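Local coordinates for protein cytochrome P450 RhF (Acinetobacter radioresistens, PDB 6RO8) that probably acts as a haem-dependent monooxygenase, the chain being the cytochrome P450 haem domain of a longer, self-sufficient enzyme that also carries reductase modules, at residues Val175-Phe179 / Leu180-Glu184; Leu405-Cys408 / Glu409-Phe412; Pro183-Met187 / Gln188-Lys192. One frame throughout, in Å; residues are numbered along the deposited sequence.

Contact 1: residues Val175-Phe179 / Leu180-Glu184; sequences VALHF and LGVPE
Leu-177, buried at the end of helix 170-179, sends its two methyl groups to different residues of the turn that follows. Leu-177 CD2 packs on Val-182 CG1 at 3.6 Å, while Leu-177 CD1 lies 3.8 Å from Glu-184 CA. With CG beside the backbone N (chi1 -61°), the fork opens toward the returning chain. Leu-180 N gives a bond of 2.8 Å to Ala-176 O, and Val-182 N bonds Leu-177 O at 3.2 Å. Leu-180, the first residue to leave helical geometry, lays its CB and CG over Ala-176 O, and its side chain also touches Trp-240 and Met-241 of helix 240-250. Phe-179, its CG anti to the backbone N (chi1 179°), touches the haem and meets the ring of His-140 edge to face. The looser side belongs to His-178 and Glu-184, both exposed: the Glu-184 side chain meets Leu-177 CD1 through its methylene carbons CB and CG, both at 4.0 Å, and not through its carboxylate, and Glu-184 OE2 stays 6.0 Å from His-178 ND1. The two backbone bonds thus satisfy two of the last helix carbonyls, in a buried turn lined by Leu-177, Leu-180 and Val-182.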
# COMPACT_ATOMS: atom_id res chain seq x y z
N VAL A 175 -0.92 10.07 -12.38
CA VAL A 175 -0.47 11.04 -11.39
C VAL A 175 0.94 10.68 -10.91
O VAL A 175 1.85 11.53 -10.88
CB VAL A 175 -1.49 11.12 -10.24
CG1 VAL A 175 -0.96 11.93 -9.08
CG2 VAL A 175 -2.82 11.70 -10.76
N ALA A 176 1.15 9.40 -10.60
CA ALA A 176 2.46 8.94 -10.12
C ALA A 176 3.57 9.25 -11.12
O ALA A 176 4.56 9.92 -10.79
CB ALA A 176 2.41 7.45 -9.81
N LEU A 177 3.43 8.74 -12.35
CA LEU A 177 4.38 9.05 -13.41
C LEU A 177 4.67 10.54 -13.44
O LEU A 177 5.84 10.95 -13.52
CB LEU A 177 3.84 8.59 -14.76
CG LEU A 177 3.60 7.10 -14.83
CD1 LEU A 177 2.89 6.78 -16.14
CD2 LEU A 177 4.93 6.44 -14.75
N HIS A 178 3.63 11.37 -13.34
CA HIS A 178 3.82 12.81 -13.43
C HIS A 178 4.52 13.36 -12.19
O HIS A 178 5.39 14.23 -12.32
CB HIS A 178 2.47 13.50 -13.63
CG HIS A 178 2.59 14.93 -14.03
ND1 HIS A 178 3.04 15.32 -15.27
CD2 HIS A 178 2.32 16.07 -13.35
CE1 HIS A 178 3.05 16.64 -15.34
NE2 HIS A 178 2.61 17.12 -14.19
N PHE A 179 4.16 12.87 -11.01
CA PHE A 179 4.88 13.27 -9.80
C PHE A 179 6.35 12.90 -9.89
O PHE A 179 7.23 13.72 -9.60
CB PHE A 179 4.22 12.64 -8.58
CG PHE A 179 4.89 12.98 -7.29
CD1 PHE A 179 4.74 14.25 -6.72
CD2 PHE A 179 5.66 12.03 -6.62
CE1 PHE A 179 5.35 14.56 -5.51
CE2 PHE A 179 6.28 12.34 -5.43
CZ PHE A 179 6.12 13.60 -4.86
N LEU A 180 6.65 11.65 -10.25
CA LEU A 180 8.01 11.28 -10.58
C LEU A 180 8.38 11.95 -11.89
O LEU A 180 7.57 12.61 -12.54
CB LEU A 180 8.13 9.76 -10.66
CG LEU A 180 7.55 9.03 -9.43
CD1 LEU A 180 7.33 7.55 -9.68
CD2 LEU A 180 8.46 9.22 -8.23
N GLY A 181 9.62 11.83 -12.30
CA GLY A 181 9.83 12.49 -13.58
C GLY A 181 9.73 11.56 -14.77
O GLY A 181 10.53 11.67 -15.71
N VAL A 182 8.78 10.63 -14.74
CA VAL A 182 8.85 9.40 -15.52
C VAL A 182 7.88 9.50 -16.69
O VAL A 182 6.67 9.66 -16.47
CB VAL A 182 8.55 8.16 -14.66
CG1 VAL A 182 8.45 6.92 -15.53
CG2 VAL A 182 9.62 7.99 -13.58
N PRO A 183 8.35 9.36 -17.93
CA PRO A 183 7.47 9.54 -19.10
C PRO A 183 6.48 8.38 -19.24
O PRO A 183 6.87 7.21 -19.23
CB PRO A 183 8.44 9.58 -20.29
CG PRO A 183 9.81 9.64 -19.70
CD PRO A 183 9.73 9.04 -18.34
N GLU A 184 5.21 8.73 -19.37
CA GLU A 184 4.19 7.73 -19.63
C GLU A 184 4.55 6.94 -20.88
O GLU A 184 5.03 7.50 -21.86
CB GLU A 184 2.83 8.40 -19.82
CG GLU A 184 2.61 9.64 -18.95
CD GLU A 184 1.35 10.41 -19.31
OE1 GLU A 184 1.08 10.58 -20.52
OE2 GLU A 184 0.64 10.83 -18.37

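Contact 2: residues Leu405-Cys408 / Glu409-Phe412; sequences LKLC and EQEF
Gln-410 folds its side chain back over the peptide that follows Cys-408, and its NE2 donates to Cys-408 O at 2.7 Å. The bond is bent, with 146° at the hydrogen, and the amide reaches the carbonyl obliquely: the donor lies well off the carbonyl plane, and the acceptor in turn lies out of the plane of the glutamine amide. The first torsion, chi1 67°, sets CG between the backbone N and the carbonyl carbon and helps to turn the chain back before it extends toward the strand end. The other amide atom, OE1, accepts from Trp-427 N, so both ends of the group are held and its rotation is fixed. Cys-408 is itself paired with Trp-427 through the backbone, which places the glutamine amide between the end of one strand and the start of its neighbour.

Leu-407 crosses the glutamine at about a right angle, Leu-407 CD2 lying 4.1 Å from Gln-410 NE2. The same methyl comes to the edge of the Phe-412 ring, 4.4 Å from Phe-412 CZ, a loose approach near the ring plane. One face of that ring is overlaid by Gln-410 CG, 3.4 Å above the plane and displaced toward the rim. Lys-284 makes a cation-pi contact with Phe-412, and Leu-426 touches both Leu-407 and Phe-412. Glu-409 is exposed. The arrangement is a glutamine side chain bonding to the backbone just past edge strand 406-407, which pairs with central strand 427-429 in the three-stranded antiparallel sheet of this P450 domain.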
# COMPACT_ATOMS: atom_id res chain seq x y z
N LEU A 405 -25.37 7.17 -7.52
CA LEU A 405 -24.41 6.08 -7.64
C LEU A 405 -24.68 4.99 -6.61
O LEU A 405 -24.83 5.29 -5.42
CB LEU A 405 -23.00 6.62 -7.45
CG LEU A 405 -21.92 5.74 -8.06
CD1 LEU A 405 -22.25 5.82 -9.48
CD2 LEU A 405 -20.55 6.30 -7.79
N LYS A 406 -24.72 3.74 -7.06
CA LYS A 406 -24.87 2.59 -6.17
C LYS A 406 -24.03 1.43 -6.67
O LYS A 406 -23.76 1.31 -7.87
CB LYS A 406 -26.33 2.13 -6.02
CG LYS A 406 -27.13 1.93 -7.32
CD LYS A 406 -28.62 2.19 -7.07
CE LYS A 406 -29.00 3.59 -7.46
NZ LYS A 406 -30.15 4.16 -6.71
N LEU A 407 -23.64 0.55 -5.76
CA LEU A 407 -22.94 -0.67 -6.15
C LEU A 407 -23.91 -1.62 -6.85
O LEU A 407 -25.07 -1.75 -6.45
CB LEU A 407 -22.34 -1.36 -4.93
CG LEU A 407 -21.15 -0.66 -4.26
CD1 LEU A 407 -20.96 -1.18 -2.82
CD2 LEU A 407 -19.87 -0.84 -5.09
N CYS A 408 -23.45 -2.26 -7.92
CA CYS A 408 -24.20 -3.39 -8.45
C CYS A 408 -23.97 -4.63 -7.59
O CYS A 408 -22.98 -4.75 -6.88
CB CYS A 408 -23.79 -3.72 -9.89
SG CYS A 408 -23.72 -2.38 -11.11
N GLU A 409 -24.92 -5.57 -7.67
CA GLU A 409 -24.69 -6.90 -7.12
C GLU A 409 -23.52 -7.52 -7.86
O GLU A 409 -23.50 -7.54 -9.09
CB GLU A 409 -25.93 -7.77 -7.26
CG GLU A 409 -27.16 -7.16 -6.62
CD GLU A 409 -28.40 -8.00 -6.83
OE1 GLU A 409 -28.28 -9.14 -7.33
OE2 GLU A 409 -29.51 -7.50 -6.53
N GLN A 410 -22.53 -8.00 -7.11
CA GLN A 410 -21.34 -8.55 -7.72
C GLN A 410 -20.59 -9.36 -6.68
O GLN A 410 -20.72 -9.12 -5.48
CB GLN A 410 -20.44 -7.45 -8.30
CG GLN A 410 -19.82 -6.55 -7.22
CD GLN A 410 -19.51 -5.15 -7.72
OE1 GLN A 410 -18.49 -4.92 -8.39
NE2 GLN A 410 -20.37 -4.19 -7.39
N GLU A 411 -19.82 -10.33 -7.16
CA GLU A 411 -18.79 -10.95 -6.35
C GLU A 411 -17.54 -10.09 -6.41
O GLU A 411 -17.16 -9.60 -7.48
CB GLU A 411 -18.49 -12.36 -6.84
CG GLU A 411 -19.68 -13.30 -6.76
CD GLU A 411 -19.58 -14.27 -5.59
OE1 GLU A 411 -18.83 -15.26 -5.70
OE2 GLU A 411 -20.26 -14.03 -4.57
N PHE A 412 -16.91 -9.87 -5.26
CA PHE A 412 -15.66 -9.13 -5.18
C PHE A 412 -14.50 -10.10 -5.03
O PHE A 412 -14.54 -11.00 -4.18
CB PHE A 412 -15.67 -8.13 -4.03
CG PHE A 412 -16.62 -7.01 -4.22
CD1 PHE A 412 -16.28 -5.93 -5.02
CD2 PHE A 412 -17.87 -7.04 -3.63
CE1 PHE A 412 -17.16 -4.89 -5.21
CE2 PHE A 412 -18.76 -6.02 -3.82
CZ PHE A 412 -18.40 -4.93 -4.61

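Contact 3: residues Pro183-Met187 / Gln188-Lys192; sequences PEDDM and QELRK
Asp-186 O accepts from Leu-190 N at 2.9 Å, and one residue on Met-187 O accepts from Arg-191 N at 2.8 Å. These are the opening i to i+4 bonds of the helix; the first is the straighter, at 161°. Asp-186 occupies the N-cap. Its CG is turned away from its own backbone N (chi1 -157°), which lays the carboxylate over the first turn: Asp-186 OD1 is 3.5 Å from Gln-188 N, and Asp-186 CB and CG rest on Glu-189 CB, both at 3.6 Å. The partial positive charge of the helix start probably steadies this acid. That may matter, because Asp-186 OD2 also faces Glu-189 OE1 at 4.0 Å, two like charges whose carboxylate planes are 36° apart. Lys-192 NZ probably eases that by its long salt bridge to Glu-189.

Farther out, Leu-190 is buried, with Leu-190 CD1 3.5 Å from Asp-186 O and 3.8 Å from Asp-185 OD1, which also has a weak hydrogen bond to Tyr-223. Arg-191 CB lies against Met-187 O, while the guanidinium makes a cation-pi contact with Trp-169. Beyond CB the bent chain of Met-187 packs on Glu-170, Leu-173 and Met-174, so the start of helix 187-202 is seated on helix 170-179, with helix 163-168 beside it at Gln-165.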
# COMPACT_ATOMS: atom_id res chain seq x y z
N PRO A 183 8.35 9.36 -17.93
CA PRO A 183 7.47 9.54 -19.10
C PRO A 183 6.48 8.38 -19.24
O PRO A 183 6.87 7.21 -19.23
CB PRO A 183 8.44 9.58 -20.29
CG PRO A 183 9.81 9.64 -19.70
CD PRO A 183 9.73 9.04 -18.34
N GLU A 184 5.21 8.73 -19.37
CA GLU A 184 4.19 7.73 -19.63
C GLU A 184 4.55 6.94 -20.88
O GLU A 184 5.03 7.50 -21.86
CB GLU A 184 2.83 8.40 -19.82
CG GLU A 184 2.61 9.64 -18.95
CD GLU A 184 1.35 10.41 -19.31
OE1 GLU A 184 1.08 10.58 -20.52
OE2 GLU A 184 0.64 10.83 -18.37
N ASP A 185 4.34 5.64 -20.83
CA ASP A 185 4.17 4.89 -22.07
C ASP A 185 3.15 3.79 -21.82
O ASP A 185 2.11 4.06 -21.21
CB ASP A 185 5.49 4.34 -22.61
CG ASP A 185 6.31 3.63 -21.57
OD1 ASP A 185 5.98 3.72 -20.38
OD2 ASP A 185 7.31 2.98 -21.97
N ASP A 186 3.42 2.57 -22.29
CA ASP A 186 2.43 1.50 -22.19
C ASP A 186 1.98 1.34 -20.74
O ASP A 186 2.75 0.93 -19.87
CB ASP A 186 2.98 0.19 -22.75
CG ASP A 186 1.87 -0.76 -23.18
OD1 ASP A 186 0.70 -0.53 -22.79
OD2 ASP A 186 2.17 -1.75 -23.89
N MET A 187 0.72 1.68 -20.48
CA MET A 187 0.22 1.66 -19.11
C MET A 187 -0.27 0.28 -18.72
O MET A 187 -0.20 -0.08 -17.54
CB MET A 187 -0.89 2.68 -18.96
CG MET A 187 -0.46 4.04 -19.41
SD MET A 187 -0.16 5.12 -18.01
CE MET A 187 -1.85 5.30 -17.44
N GLN A 188 -0.79 -0.49 -19.67
CA GLN A 188 -1.08 -1.88 -19.37
C GLN A 188 0.21 -2.64 -19.09
O GLN A 188 0.23 -3.55 -18.25
CB GLN A 188 -1.88 -2.52 -20.50
CG GLN A 188 -3.39 -2.23 -20.46
CD GLN A 188 -4.08 -2.72 -19.17
OE1 GLN A 188 -3.58 -3.62 -18.48
NE2 GLN A 188 -5.24 -2.13 -18.85
N GLU A 189 1.31 -2.26 -19.75
CA GLU A 189 2.60 -2.87 -19.46
C GLU A 189 3.13 -2.43 -18.10
O GLU A 189 3.63 -3.25 -17.31
CB GLU A 189 3.60 -2.53 -20.55
CG GLU A 189 4.69 -3.57 -20.75
CD GLU A 189 4.17 -4.90 -21.27
OE1 GLU A 189 3.01 -4.96 -21.74
OE2 GLU A 189 4.93 -5.90 -21.21
N LEU A 190 3.03 -1.13 -17.80
CA LEU A 190 3.37 -0.66 -16.46
C LEU A 190 2.53 -1.37 -15.42
O LEU A 190 3.02 -1.70 -14.33
CB LEU A 190 3.16 0.84 -16.37
CG LEU A 190 4.38 1.63 -16.82
CD1 LEU A 190 3.96 3.01 -17.28
CD2 LEU A 190 5.35 1.71 -15.68
N ARG A 191 1.26 -1.62 -15.75
CA ARG A 191 0.38 -2.28 -14.80
C ARG A 191 0.86 -3.69 -14.49
O ARG A 191 0.97 -4.07 -13.31
CB ARG A 191 -1.05 -2.28 -15.33
CG ARG A 191 -2.05 -2.52 -14.24
CD ARG A 191 -3.32 -3.07 -14.82
NE ARG A 191 -4.39 -3.13 -13.82
CZ ARG A 191 -5.69 -3.14 -14.12
NH1 ARG A 191 -6.08 -3.09 -15.39
NH2 ARG A 191 -6.59 -3.21 -13.15
N LYS A 192 1.16 -4.49 -15.51
CA LYS A 192 1.52 -5.86 -15.17
C LYS A 192 2.89 -5.92 -14.51
O LYS A 192 3.14 -6.80 -13.68
CB LYS A 192 1.42 -6.78 -16.40
CG LYS A 192 2.17 -6.36 -17.61
CD LYS A 192 1.90 -7.34 -18.76
CE LYS A 192 0.41 -7.38 -19.13
NZ LYS A 192 0.22 -7.49 -20.62

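Contacts 1 and 3 are consecutive along the chain and share Pro-183 and Glu-184: contact 1 ends helix 170-179, and contact 3 starts helix 187-202. Their centres are about 11 Å apart and they touch: Leu-177 CD1 lies 3.9 Å from Met-187 SD and 4.1 Å from Leu-190 CD1, so the end of one helix packs on the start of the next. Contact 2 comes much later, its centre about 32 Å from that of contact 1 and 28 Å from that of contact 3, and touches neither. Contact 1 reaches the haem through Phe-179, contact 3 begins the next helix away from it, and contact 2 belongs to a small sheet in a distant part of the same domain.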